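Local coordinates for protein ORF48 (PDB 3U6X) that probably forms part of the upper baseplate of the Lactococcus phage TP901-1 tail and may carry the proteins that adhere to the host cell, at residues S49-Y52 with V57-E60; F4-D9 with L88-S93; Y44-S49 with K63-A68. All coordinates share one frame; numbering follows the deposited sequence.

Contact 1 (S49-Y52 with V57-E60); sequences SLSY and VYVE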
ATOM      1  N   SER V  49     -18.927  33.477 -43.417  1.00 44.10           N
ATOM      2  CA  SER V  49     -20.263  32.892 -43.461  1.00 44.20           C
ATOM      3  C   SER V  49     -20.021  31.406 -43.762  1.00 46.40           C
ATOM      4  O   SER V  49     -19.431  31.075 -44.784  1.00 46.41           O
ATOM      5  CB  SER V  49     -21.137  33.575 -44.514  1.00 47.44           C
ATOM      6  OG  SER V  49     -22.493  33.188 -44.365  1.00 58.35           O
ATOM      7  N   LEU V  50     -20.339  30.534 -42.814  1.00 40.80           N
ATOM      8  CA  LEU V  50     -20.098  29.101 -42.956  1.00 39.16           C
ATOM      9  C   LEU V  50     -21.352  28.277 -43.324  1.00 41.32           C
ATOM     10  O   LEU V  50     -22.487  28.543 -42.889  1.00 39.33           O
ATOM     11  CB  LEU V  50     -19.323  28.514 -41.752  1.00 38.85           C
ATOM     12  CG  LEU V  50     -18.038  29.247 -41.348  1.00 42.62           C
ATOM     13  CD1 LEU V  50     -17.482  28.698 -40.085  1.00 42.45           C
ATOM     14  CD2 LEU V  50     -17.009  29.214 -42.438  1.00 44.11           C
ATOM     15  N   SER V  51     -21.106  27.289 -44.170  1.00 38.18           N
ATOM     16  CA  SER V  51     -22.075  26.404 -44.788  1.00 38.25           C
ATOM     17  C   SER V  51     -21.425  24.999 -44.834  1.00 40.99           C
ATOM     18  O   SER V  51     -20.237  24.889 -45.165  1.00 40.04           O
ATOM     19  CB  SER V  51     -22.317  26.904 -46.209  1.00 43.09           C
ATOM     20  OG  SER V  51     -23.625  26.604 -46.640  1.00 59.11           O
ATOM     21  N   TYR V  52     -22.201  23.933 -44.552  1.00 37.70           N
ATOM     22  CA  TYR V  52     -21.632  22.583 -44.490  1.00 37.42           C
ATOM     23  C   TYR V  52     -22.331  21.456 -45.232  1.00 43.89           C
ATOM     24  O   TYR V  52     -23.546  21.246 -45.102  1.00 43.51           O
ATOM     25  CB  TYR V  52     -21.522  22.136 -43.011  1.00 37.49           C
ATOM     26  CG  TYR V  52     -20.684  23.017 -42.119  1.00 37.00           C
ATOM     27  CD1 TYR V  52     -19.335  22.757 -41.927  1.00 39.32           C
ATOM     28  CD2 TYR V  52     -21.251  24.094 -41.437  1.00 36.21           C
ATOM     29  CE1 TYR V  52     -18.563  23.546 -41.081  1.00 40.87           C
ATOM     30  CE2 TYR V  52     -20.480  24.915 -40.624  1.00 36.34           C
ATOM     31  CZ  TYR V  52     -19.139  24.621 -40.431  1.00 42.74           C
ATOM     32  OH  TYR V  52     -18.355  25.377 -39.611  1.00 42.17           O
ATOM     33  N   VAL V  57     -16.590  22.280 -45.999  1.00 44.44           N
ATOM     34  CA  VAL V  57     -16.990  23.551 -45.407  1.00 43.28           C
ATOM     35  C   VAL V  57     -16.946  24.572 -46.540  1.00 47.04           C
ATOM     36  O   VAL V  57     -15.925  24.699 -47.218  1.00 46.79           O
ATOM     37  CB  VAL V  57     -16.074  24.021 -44.235  1.00 46.21           C
ATOM     38  CG1 VAL V  57     -16.696  25.198 -43.502  1.00 45.65           C
ATOM     39  CG2 VAL V  57     -15.799  22.901 -43.261  1.00 46.10           C
ATOM     40  N   TYR V  58     -18.030  25.318 -46.717  1.00 43.01           N
ATOM     41  CA  TYR V  58     -18.070  26.418 -47.669  1.00 42.58           C
ATOM     42  C   TYR V  58     -17.867  27.706 -46.868  1.00 46.65           C
ATOM     43  O   TYR V  58     -18.670  28.006 -45.993  1.00 46.57           O
ATOM     44  CB  TYR V  58     -19.377  26.414 -48.457  1.00 43.35           C
ATOM     45  CG  TYR V  58     -19.647  25.088 -49.131  1.00 44.75           C
ATOM     46  CD1 TYR V  58     -19.015  24.746 -50.325  1.00 46.83           C
ATOM     47  CD2 TYR V  58     -20.556  24.181 -48.590  1.00 44.74           C
ATOM     48  CE1 TYR V  58     -19.245  23.513 -50.937  1.00 47.03           C
ATOM     49  CE2 TYR V  58     -20.805  22.953 -49.201  1.00 45.00           C
ATOM     50  CZ  TYR V  58     -20.148  22.623 -50.373  1.00 50.69           C
ATOM     51  OH  TYR V  58     -20.398  21.411 -50.963  1.00 49.21           O
ATOM     52  N   VAL V  59     -16.726  28.377 -47.077  1.00 43.36           N
ATOM     53  CA  VAL V  59     -16.308  29.585 -46.371  1.00 43.13           C
ATOM     54  C   VAL V  59     -16.525  30.798 -47.257  1.00 50.19           C
ATOM     55  O   VAL V  59     -15.828  30.973 -48.256  1.00 49.87           O
ATOM     56  CB  VAL V  59     -14.834  29.478 -45.903  1.00 46.35           C
ATOM     57  CG1 VAL V  59     -14.451  30.659 -45.028  1.00 45.78           C
ATOM     58  CG2 VAL V  59     -14.579  28.161 -45.160  1.00 46.02           C
ATOM     59  N   GLU V  60     -17.508  31.619 -46.895  1.00 49.26           N
ATOM     60  CA  GLU V  60     -17.840  32.860 -47.589  1.00 50.16           C
ATOM     61  C   GLU V  60     -17.242  34.052 -46.821  1.00 53.97           C
ATOM     62  O   GLU V  60     -17.529  34.216 -45.649  1.00 54.15           O
ATOM     63  CB  GLU V  60     -19.351  33.008 -47.721  1.00 52.25           C
ATOM     64  CG  GLU V  60     -19.860  32.720 -49.114  1.00 67.60           C
ATOM     65  CD  GLU V  60     -20.705  33.833 -49.694  1.00 94.66           C
ATOM     66  OE1 GLU V  60     -20.214  34.516 -50.621  1.00 95.95           O
ATOM     67  OE2 GLU V  60     -21.846  34.033 -49.217  1.00 92.45           O
TER
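Ser49-Tyr52 and Val57-Glu60 run antiparallel as the two arms of a beta hairpin, their axes 4.7 Å apart at closest approach and their N-to-C directions 161° apart. Ser49 with Glu60 and Ser51 with Tyr58 are the hydrogen-bonded pairs; Leu50 with Val59 and Tyr52 with Val57 are the non-hydrogen-bonded ones. The nearly straight bond of Tyr58 N to Ser51 O (2.7 Å) contrasts with its partner, Ser51 N to Tyr58 O, which is longer at 3.1 Å and more bent. Ser49 and Glu60 exchange N-H and carbonyl in the same way, and the CA-H of Leu50 adds a weaker contact to Tyr58 O.

The alternation of pairs sorts the side chains by face. On the apolar face Tyr52 and Val57 lie alongside each other, both valine methyls reaching the ring atom CE1, with CG1 3.5 Å from it. The ring swings toward the neighbouring strand because CG stands anti to the carbonyl carbon (chi1 -59°), and its hydroxyl, the polar group on that side, is satisfied by a hydrogen bond to the carbonyl of Pro14. Leu50 lies alongside Val59, its CD2 against both methyls, 3.8 Å from CG2. The other face is more polar. There Ser49 and Glu60 meet through their CB atoms, as do Ser51 and Tyr58 (CB to CB 3.7 Å), while the Tyr58 hydroxyl turns to the carboxylate of Asp53.

Val57 and Val59 bond onward to strand 3-8, whereas Ser51 and Tyr52 pair with a strand of a second subunit, so the sheet continues across the interface. The chemistry therefore divides: backbone bonds fix the register, the leucine, valines and Tyr52 supply a buried, largely apolar layer, and serines, Tyr58 and glutamate make the opposite face compatible with water.

Contact 2 (F4-D9 with L88-S93); sequences FVLEHD and LCFKMS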
ATOM      1  N   PHE V   4     -14.617  29.908 -50.687  1.00 50.99           N
ATOM      2  CA  PHE V   4     -13.548  28.907 -50.631  1.00 49.37           C
ATOM      3  C   PHE V   4     -14.066  27.610 -50.008  1.00 52.14           C
ATOM      4  O   PHE V   4     -14.904  27.648 -49.106  1.00 52.10           O
ATOM      5  CB  PHE V   4     -12.383  29.442 -49.788  1.00 50.51           C
ATOM      6  CG  PHE V   4     -11.039  28.842 -50.102  1.00 51.25           C
ATOM      7  CD1 PHE V   4     -10.244  29.367 -51.120  1.00 53.83           C
ATOM      8  CD2 PHE V   4     -10.541  27.783 -49.357  1.00 52.77           C
ATOM      9  CE1 PHE V   4      -8.988  28.816 -51.408  1.00 54.28           C
ATOM     10  CE2 PHE V   4      -9.282  27.231 -49.648  1.00 55.33           C
ATOM     11  CZ  PHE V   4      -8.521  27.749 -50.675  1.00 53.26           C
ATOM     12  N   VAL V   5     -13.550  26.465 -50.471  1.00 46.90           N
ATOM     13  CA  VAL V   5     -13.987  25.148 -50.001  1.00 45.72           C
ATOM     14  C   VAL V   5     -12.868  24.440 -49.254  1.00 49.93           C
ATOM     15  O   VAL V   5     -11.765  24.280 -49.784  1.00 49.97           O
ATOM     16  CB  VAL V   5     -14.547  24.233 -51.139  1.00 48.48           C
ATOM     17  CG1 VAL V   5     -15.037  22.908 -50.579  1.00 48.00           C
ATOM     18  CG2 VAL V   5     -15.668  24.895 -51.932  1.00 47.97           C
ATOM     19  N   LEU V   6     -13.168  23.986 -48.033  1.00 45.79           N
ATOM     20  CA  LEU V   6     -12.226  23.219 -47.238  1.00 45.22           C
ATOM     21  C   LEU V   6     -12.772  21.826 -47.032  1.00 49.93           C
ATOM     22  O   LEU V   6     -13.808  21.645 -46.380  1.00 49.22           O
ATOM     23  CB  LEU V   6     -11.932  23.868 -45.887  1.00 44.81           C
ATOM     24  CG  LEU V   6     -11.410  25.298 -45.872  1.00 48.49           C
ATOM     25  CD1 LEU V   6     -11.426  25.840 -44.448  1.00 48.51           C
ATOM     26  CD2 LEU V   6      -9.998  25.387 -46.451  1.00 48.73           C
ATOM     27  N   GLU V   7     -12.095  20.841 -47.637  1.00 47.32           N
ATOM     28  CA  GLU V   7     -12.451  19.434 -47.492  1.00 47.11           C
ATOM     29  C   GLU V   7     -11.816  18.974 -46.195  1.00 48.35           C
ATOM     30  O   GLU V   7     -10.703  19.398 -45.881  1.00 47.58           O
ATOM     31  CB  GLU V   7     -11.980  18.609 -48.704  1.00 48.83           C
ATOM     32  CG  GLU V   7     -12.863  18.785 -49.937  1.00 59.85           C
ATOM     33  CD  GLU V   7     -12.585  17.919 -51.158  1.00 84.00           C
ATOM     34  OE1 GLU V   7     -13.177  18.207 -52.224  1.00 84.65           O
ATOM     35  OE2 GLU V   7     -11.790  16.954 -51.056  1.00 77.34           O
ATOM     36  N   HIS V   8     -12.535  18.191 -45.389  1.00 43.51           N
ATOM     37  CA  HIS V   8     -12.005  17.753 -44.087  1.00 42.26           C
ATOM     38  C   HIS V   8     -12.294  16.299 -43.682  1.00 49.79           C
ATOM     39  O   HIS V   8     -12.998  15.593 -44.390  1.00 50.41           O
ATOM     40  CB  HIS V   8     -12.438  18.724 -42.987  1.00 41.15           C
ATOM     41  CG  HIS V   8     -13.914  18.815 -42.799  1.00 42.95           C
ATOM     42  ND1 HIS V   8     -14.583  17.955 -41.956  1.00 44.40           N
ATOM     43  CD2 HIS V   8     -14.807  19.648 -43.366  1.00 43.37           C
ATOM     44  CE1 HIS V   8     -15.864  18.277 -42.042  1.00 42.73           C
ATOM     45  NE2 HIS V   8     -16.048  19.294 -42.868  1.00 42.90           N
ATOM     46  N   ASP V   9     -11.732  15.845 -42.550  1.00 48.03           N
ATOM     47  CA  ASP V   9     -11.886  14.459 -42.075  1.00 48.37           C
ATOM     48  C   ASP V   9     -13.027  14.203 -41.082  1.00 51.47           C
ATOM     49  O   ASP V   9     -13.245  13.050 -40.698  1.00 51.48           O
ATOM     50  CB  ASP V   9     -10.558  13.920 -41.514  1.00 50.75           C
ATOM     51  CG  ASP V   9      -9.955  14.661 -40.322  1.00 67.23           C
ATOM     52  OD1 ASP V   9      -8.788  14.358 -39.964  1.00 69.78           O
ATOM     53  OD2 ASP V   9     -10.654  15.526 -39.730  1.00 72.01           O
ATOM     54  N   LEU V  88      -3.579  34.513 -46.346  1.00 41.02           N
ATOM     55  CA  LEU V  88      -4.960  34.247 -45.951  1.00 40.66           C
ATOM     56  C   LEU V  88      -4.905  32.862 -45.227  1.00 45.61           C
ATOM     57  O   LEU V  88      -4.576  31.835 -45.831  1.00 45.77           O
ATOM     58  CB  LEU V  88      -5.914  34.242 -47.157  1.00 40.34           C
ATOM     59  CG  LEU V  88      -7.421  34.258 -46.836  1.00 44.64           C
ATOM     60  CD1 LEU V  88      -7.849  35.582 -46.155  1.00 44.05           C
ATOM     61  CD2 LEU V  88      -8.240  34.036 -48.099  1.00 46.94           C
ATOM     62  N   CYS V  89      -5.102  32.883 -43.904  1.00 42.03           N
ATOM     63  CA  CYS V  89      -4.971  31.724 -43.022  1.00 41.65           C
ATOM     64  C   CYS V  89      -6.312  31.132 -42.615  1.00 44.79           C
ATOM     65  O   CYS V  89      -7.173  31.846 -42.096  1.00 43.85           O
ATOM     66  CB  CYS V  89      -4.130  32.121 -41.810  1.00 42.14           C
ATOM     67  SG  CYS V  89      -3.919  30.829 -40.563  1.00 46.02           S
ATOM     68  N   PHE V  90      -6.468  29.811 -42.814  1.00 40.98           N
ATOM     69  CA  PHE V  90      -7.679  29.073 -42.461  1.00 40.41           C
ATOM     70  C   PHE V  90      -7.343  28.127 -41.326  1.00 44.68           C
ATOM     71  O   PHE V  90      -6.484  27.266 -41.495  1.00 44.16           O
ATOM     72  CB  PHE V  90      -8.239  28.294 -43.673  1.00 41.90           C
ATOM     73  CG  PHE V  90      -8.699  29.144 -44.840  1.00 43.27           C
ATOM     74  CD1 PHE V  90     -10.045  29.451 -45.012  1.00 45.45           C
ATOM     75  CD2 PHE V  90      -7.788  29.610 -45.784  1.00 45.85           C
ATOM     76  CE1 PHE V  90     -10.467  30.229 -46.088  1.00 46.75           C
ATOM     77  CE2 PHE V  90      -8.209  30.388 -46.871  1.00 48.99           C
ATOM     78  CZ  PHE V  90      -9.550  30.689 -47.020  1.00 46.86           C
ATOM     79  N   LYS V  91      -7.971  28.317 -40.152  1.00 41.74           N
ATOM     80  CA  LYS V  91      -7.725  27.459 -38.989  1.00 41.80           C
ATOM     81  C   LYS V  91      -8.984  26.699 -38.660  1.00 48.28           C
ATOM     82  O   LYS V  91     -10.015  27.306 -38.383  1.00 48.68           O
ATOM     83  CB  LYS V  91      -7.231  28.257 -37.757  1.00 43.61           C
ATOM     84  CG  LYS V  91      -5.775  28.761 -37.806  1.00 52.32           C
ATOM     85  CD  LYS V  91      -4.756  27.653 -37.647  1.00 65.60           C
ATOM     86  CE  LYS V  91      -3.471  28.009 -36.940  1.00 74.12           C
ATOM     87  NZ  LYS V  91      -2.682  29.055 -37.625  1.00 81.59           N
ATOM     88  N   MET V  92      -8.925  25.375 -38.750  1.00 46.09           N
ATOM     89  CA  MET V  92     -10.055  24.518 -38.434  1.00 46.39           C
ATOM     90  C   MET V  92      -9.941  23.997 -36.998  1.00 49.89           C
ATOM     91  O   MET V  92      -8.860  23.639 -36.526  1.00 47.92           O
ATOM     92  CB  MET V  92     -10.127  23.356 -39.425  1.00 49.36           C
ATOM     93  CG  MET V  92     -11.344  22.474 -39.238  1.00 54.05           C
ATOM     94  SD  MET V  92     -12.046  21.954 -40.802  1.00 59.85           S
ATOM     95  CE  MET V  92     -10.903  20.849 -41.243  1.00 57.09           C
ATOM     96  N   SER V  93     -11.065  23.963 -36.309  1.00 49.41           N
ATOM     97  CA  SER V  93     -11.142  23.443 -34.957  1.00 51.00           C
ATOM     98  C   SER V  93     -11.783  22.059 -35.010  1.00 58.23           C
ATOM     99  O   SER V  93     -12.870  21.906 -35.586  1.00 58.55           O
ATOM    100  CB  SER V  93     -11.982  24.367 -34.078  1.00 56.25           C
ATOM    101  OG  SER V  93     -11.382  25.643 -33.924  1.00 70.15           O
TER
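Phe4 and Phe90 stack across the interior of an immunoglobulin-like beta fold, where strands 4-8 and 88-92 face each other without sharing a backbone hydrogen bond. Their axes come no nearer than 10.3 Å and run 36° apart, a spacing and twist that suit face-to-face packing of sheet layers, with side chains alone filling the gap.

The tight part lies at the phenylalanines. The two rings form an offset stack, with centroids 4.8 Å apart and planes inclined by 21°. Phe90 CZ sits over one face of the Phe4 ring, toward its rim, at 3.9 Å from CD2. The torsion that sets Phe4 CG anti to the backbone N (chi1 -155°) lays the ring across the gap, so that it offers a face to Phe90. Val18 and Met61 also pack on Phe90.

Contact is less definite farther along. Met92 crosses His8 at about a right angle, its SD 4.7 Å from the imidazole centroid and oblique to the ring, but the modelled place of the Met92 methyl is doubtful. His8 ND1 takes its hydrogen bond from the backbone N of Ser10. The side chains of the partly exposed Glu7 and Lys91 leave the backbone on the side away from the opposing strand, and Glu7 bonds to the Tyr101 hydroxyl.

Leu6 completes the tight part: CD1 lies 3.9 Å from Phe90 CD1, while CD2 meets the edge of the Phe4 ring in its plane.

Contact 3 (Y44-S49 with K63-A68); sequences YNVPVS and KSYTLA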
ATOM      1  N   TYR V  44      -5.741  40.529 -39.142  1.00 36.59           N
ATOM      2  CA  TYR V  44      -7.144  40.914 -39.287  1.00 36.47           C
ATOM      3  C   TYR V  44      -8.063  39.698 -39.254  1.00 40.79           C
ATOM      4  O   TYR V  44      -7.875  38.745 -40.009  1.00 39.98           O
ATOM      5  CB  TYR V  44      -7.345  41.708 -40.578  1.00 37.57           C
ATOM      6  CG  TYR V  44      -6.515  42.977 -40.650  1.00 39.69           C
ATOM      7  CD1 TYR V  44      -7.019  44.189 -40.189  1.00 41.83           C
ATOM      8  CD2 TYR V  44      -5.250  42.976 -41.231  1.00 40.30           C
ATOM      9  CE1 TYR V  44      -6.267  45.357 -40.263  1.00 43.58           C
ATOM     10  CE2 TYR V  44      -4.481  44.133 -41.291  1.00 41.21           C
ATOM     11  CZ  TYR V  44      -4.995  45.324 -40.811  1.00 50.65           C
ATOM     12  OH  TYR V  44      -4.249  46.478 -40.877  1.00 53.05           O
ATOM     13  N   ASN V  45      -9.034  39.709 -38.337  1.00 38.34           N
ATOM     14  CA  ASN V  45     -10.015  38.628 -38.244  1.00 38.39           C
ATOM     15  C   ASN V  45     -10.988  38.808 -39.398  1.00 42.17           C
ATOM     16  O   ASN V  45     -11.644  39.853 -39.488  1.00 42.44           O
ATOM     17  CB  ASN V  45     -10.739  38.627 -36.890  1.00 38.81           C
ATOM     18  CG  ASN V  45      -9.988  38.005 -35.722  1.00 50.44           C
ATOM     19  OD1 ASN V  45      -8.798  37.660 -35.774  1.00 46.22           O
ATOM     20  ND2 ASN V  45     -10.684  37.854 -34.621  1.00 40.76           N
ATOM     21  N   VAL V  46     -10.978  37.859 -40.346  1.00 37.78           N
ATOM     22  CA  VAL V  46     -11.813  37.923 -41.546  1.00 38.11           C
ATOM     23  C   VAL V  46     -13.264  37.490 -41.191  1.00 44.36           C
ATOM     24  O   VAL V  46     -13.451  36.402 -40.624  1.00 45.92           O
ATOM     25  CB  VAL V  46     -11.200  37.093 -42.719  1.00 40.92           C
ATOM     26  CG1 VAL V  46     -12.055  37.167 -43.972  1.00 40.12           C
ATOM     27  CG2 VAL V  46      -9.784  37.555 -43.034  1.00 40.40           C
ATOM     28  N   PRO V  47     -14.294  38.327 -41.471  1.00 40.21           N
ATOM     29  CA  PRO V  47     -15.677  37.879 -41.198  1.00 40.35           C
ATOM     30  C   PRO V  47     -16.049  36.767 -42.186  1.00 48.33           C
ATOM     31  O   PRO V  47     -15.741  36.863 -43.386  1.00 49.93           O
ATOM     32  CB  PRO V  47     -16.528  39.139 -41.392  1.00 41.10           C
ATOM     33  CG  PRO V  47     -15.698  40.077 -42.149  1.00 45.24           C
ATOM     34  CD  PRO V  47     -14.265  39.631 -42.165  1.00 41.20           C
ATOM     35  N   VAL V  48     -16.620  35.666 -41.668  1.00 44.44           N
ATOM     36  CA  VAL V  48     -16.973  34.528 -42.509  1.00 43.28           C
ATOM     37  C   VAL V  48     -18.425  34.116 -42.369  1.00 46.41           C
ATOM     38  O   VAL V  48     -19.054  34.322 -41.331  1.00 44.48           O
ATOM     39  CB  VAL V  48     -15.991  33.313 -42.377  1.00 46.43           C
ATOM     40  CG1 VAL V  48     -14.579  33.702 -42.778  1.00 45.95           C
ATOM     41  CG2 VAL V  48     -16.012  32.687 -40.972  1.00 45.92           C
ATOM     42  N   SER V  49     -18.927  33.477 -43.417  1.00 44.10           N
ATOM     43  CA  SER V  49     -20.263  32.892 -43.461  1.00 44.20           C
ATOM     44  C   SER V  49     -20.021  31.406 -43.762  1.00 46.40           C
ATOM     45  O   SER V  49     -19.431  31.075 -44.784  1.00 46.41           O
ATOM     46  CB  SER V  49     -21.137  33.575 -44.514  1.00 47.44           C
ATOM     47  OG  SER V  49     -22.493  33.188 -44.365  1.00 58.35           O
ATOM     48  N   LYS V  63     -15.347  40.036 -50.565  1.00 52.00           N
ATOM     49  CA  LYS V  63     -14.557  40.077 -51.793  1.00 52.25           C
ATOM     50  C   LYS V  63     -13.196  40.792 -51.613  1.00 55.51           C
ATOM     51  O   LYS V  63     -12.252  40.463 -52.320  1.00 53.20           O
ATOM     52  CB  LYS V  63     -15.370  40.692 -52.943  1.00 55.68           C
ATOM     53  CG  LYS V  63     -15.574  39.741 -54.105  1.00 75.26           C
ATOM     54  CD  LYS V  63     -15.052  40.371 -55.369  1.00 91.83           C
ATOM     55  CE  LYS V  63     -14.658  39.364 -56.421  1.00107.18           C
ATOM     56  NZ  LYS V  63     -14.074  40.025 -57.621  1.00117.02           N
ATOM     57  N   SER V  64     -13.072  41.746 -50.654  1.00 53.54           N
ATOM     58  CA  SER V  64     -11.779  42.409 -50.431  1.00 53.57           C
ATOM     59  C   SER V  64     -10.718  41.364 -50.025  1.00 57.52           C
ATOM     60  O   SER V  64      -9.545  41.508 -50.383  1.00 57.25           O
ATOM     61  CB  SER V  64     -11.893  43.500 -49.371  1.00 57.28           C
ATOM     62  OG  SER V  64     -12.415  42.983 -48.160  1.00 66.58           O
ATOM     63  N   TYR V  65     -11.153  40.288 -49.317  1.00 53.59           N
ATOM     64  CA  TYR V  65     -10.261  39.232 -48.844  1.00 52.88           C
ATOM     65  C   TYR V  65      -9.859  38.220 -49.903  1.00 57.87           C
ATOM     66  O   TYR V  65      -8.958  37.422 -49.641  1.00 57.21           O
ATOM     67  CB  TYR V  65     -10.692  38.627 -47.492  1.00 52.89           C
ATOM     68  CG  TYR V  65     -10.626  39.623 -46.348  1.00 53.31           C
ATOM     69  CD1 TYR V  65      -9.405  40.002 -45.795  1.00 54.64           C
ATOM     70  CD2 TYR V  65     -11.783  40.214 -45.843  1.00 54.38           C
ATOM     71  CE1 TYR V  65      -9.337  40.939 -44.760  1.00 55.39           C
ATOM     72  CE2 TYR V  65     -11.729  41.133 -44.791  1.00 55.41           C
ATOM     73  CZ  TYR V  65     -10.504  41.495 -44.254  1.00 65.04           C
ATOM     74  OH  TYR V  65     -10.453  42.401 -43.217  1.00 71.08           O
ATOM     75  N   THR V  66     -10.467  38.288 -51.124  1.00 55.47           N
ATOM     76  CA  THR V  66     -10.077  37.410 -52.246  1.00 55.57           C
ATOM     77  C   THR V  66      -8.613  37.553 -52.557  1.00 60.79           C
ATOM     78  O   THR V  66      -8.100  38.658 -52.716  1.00 60.11           O
ATOM     79  CB  THR V  66     -10.991  37.387 -53.514  1.00 62.21           C
ATOM     80  OG1 THR V  66     -10.209  37.093 -54.677  1.00 60.22           O
ATOM     81  CG2 THR V  66     -11.703  38.627 -53.767  1.00 60.35           C
ATOM     82  N   LEU V  67      -7.932  36.429 -52.523  1.00 58.89           N
ATOM     83  CA  LEU V  67      -6.496  36.325 -52.699  1.00 59.65           C
ATOM     84  C   LEU V  67      -6.239  34.912 -53.137  1.00 68.66           C
ATOM     85  O   LEU V  67      -6.229  34.003 -52.331  1.00 68.93           O
ATOM     86  CB  LEU V  67      -5.754  36.591 -51.361  1.00 59.15           C
ATOM     87  CG  LEU V  67      -4.240  36.540 -51.394  1.00 62.72           C
ATOM     88  CD1 LEU V  67      -3.680  37.907 -51.562  1.00 62.84           C
ATOM     89  CD2 LEU V  67      -3.701  35.872 -50.158  1.00 63.37           C
ATOM     90  N   ALA V  68      -6.103  34.709 -54.414  1.00 68.62           N
ATOM     91  CA  ALA V  68      -5.762  33.393 -54.892  1.00 69.52           C
ATOM     92  C   ALA V  68      -4.302  33.519 -55.318  1.00 73.73           C
ATOM     93  O   ALA V  68      -3.933  34.380 -56.124  1.00 74.18           O
ATOM     94  CB  ALA V  68      -6.650  32.984 -56.061  1.00 70.69           C
TER
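Tyr65 and Val46 carry this contact, the tyrosine ring lying flat against the end of the valine. Tyr65 closes a short 3-10 segment, residues 63-65, and is the one residue of the 63-68 loop that reaches Tyr44, Val46 and Pro47. Its side chain and that of Val46 slide past each other in opposite directions, so that both valine methyls come to rest on the same ring.

CG2 forms a CH-pi contact, 3.9 Å from the Tyr65 ring centroid and only 17° off the ring normal. CG1 covers the other flank of that face, 3.6 Å from Tyr65 CD2. This forked grip follows from the valine torsion: CG1 is anti to the backbone N (chi1 -179°) and CG2 anti to the carbonyl carbon, which spreads the methyls across the ring.

Tyr44 adds a lighter touch near the phenol end, its CB 4.1 Å from Tyr65 OH, before its own ring leads away. At CE2, Pro47 crosses Tyr65 at about a right angle, its CD 3.9 Å from that atom. No hydrogen bond joins the two segments. Tyr44 also pairs with a strand of a third subunit, and Val46 packs on Val18 and Met61.

The arrangement is CH-pi packing of a loop tyrosine on a valine of segment 44-49, here within an immunoglobulin-like beta domain.

How the contacts relate
Contact 2 is the core contact, with every touching residue buried; contacts 1 and 3 are partly buried and lie nearer the surface. Contacts 1 and 3 share Ser49 and strand 43-53, yet only contact 1 uses backbone pairing, whereas contact 3 fastens a loop by side chains alone. Strand 56-60 of contact 1 is bonded to strand 3-8 of contact 2, through Val59 N to Phe4 O and Val57 N to Leu6 O, so the hairpin and one side of the interior lie in adjacent strands. Leu88 of 88-93 packs on Tyr65 and Val46. Chemistry follows place: hydrogen bonds within the sheet, aromatic stacking between layers, CH-pi contact at the loop. Both strand 43-53 contacts adjoin other subunits.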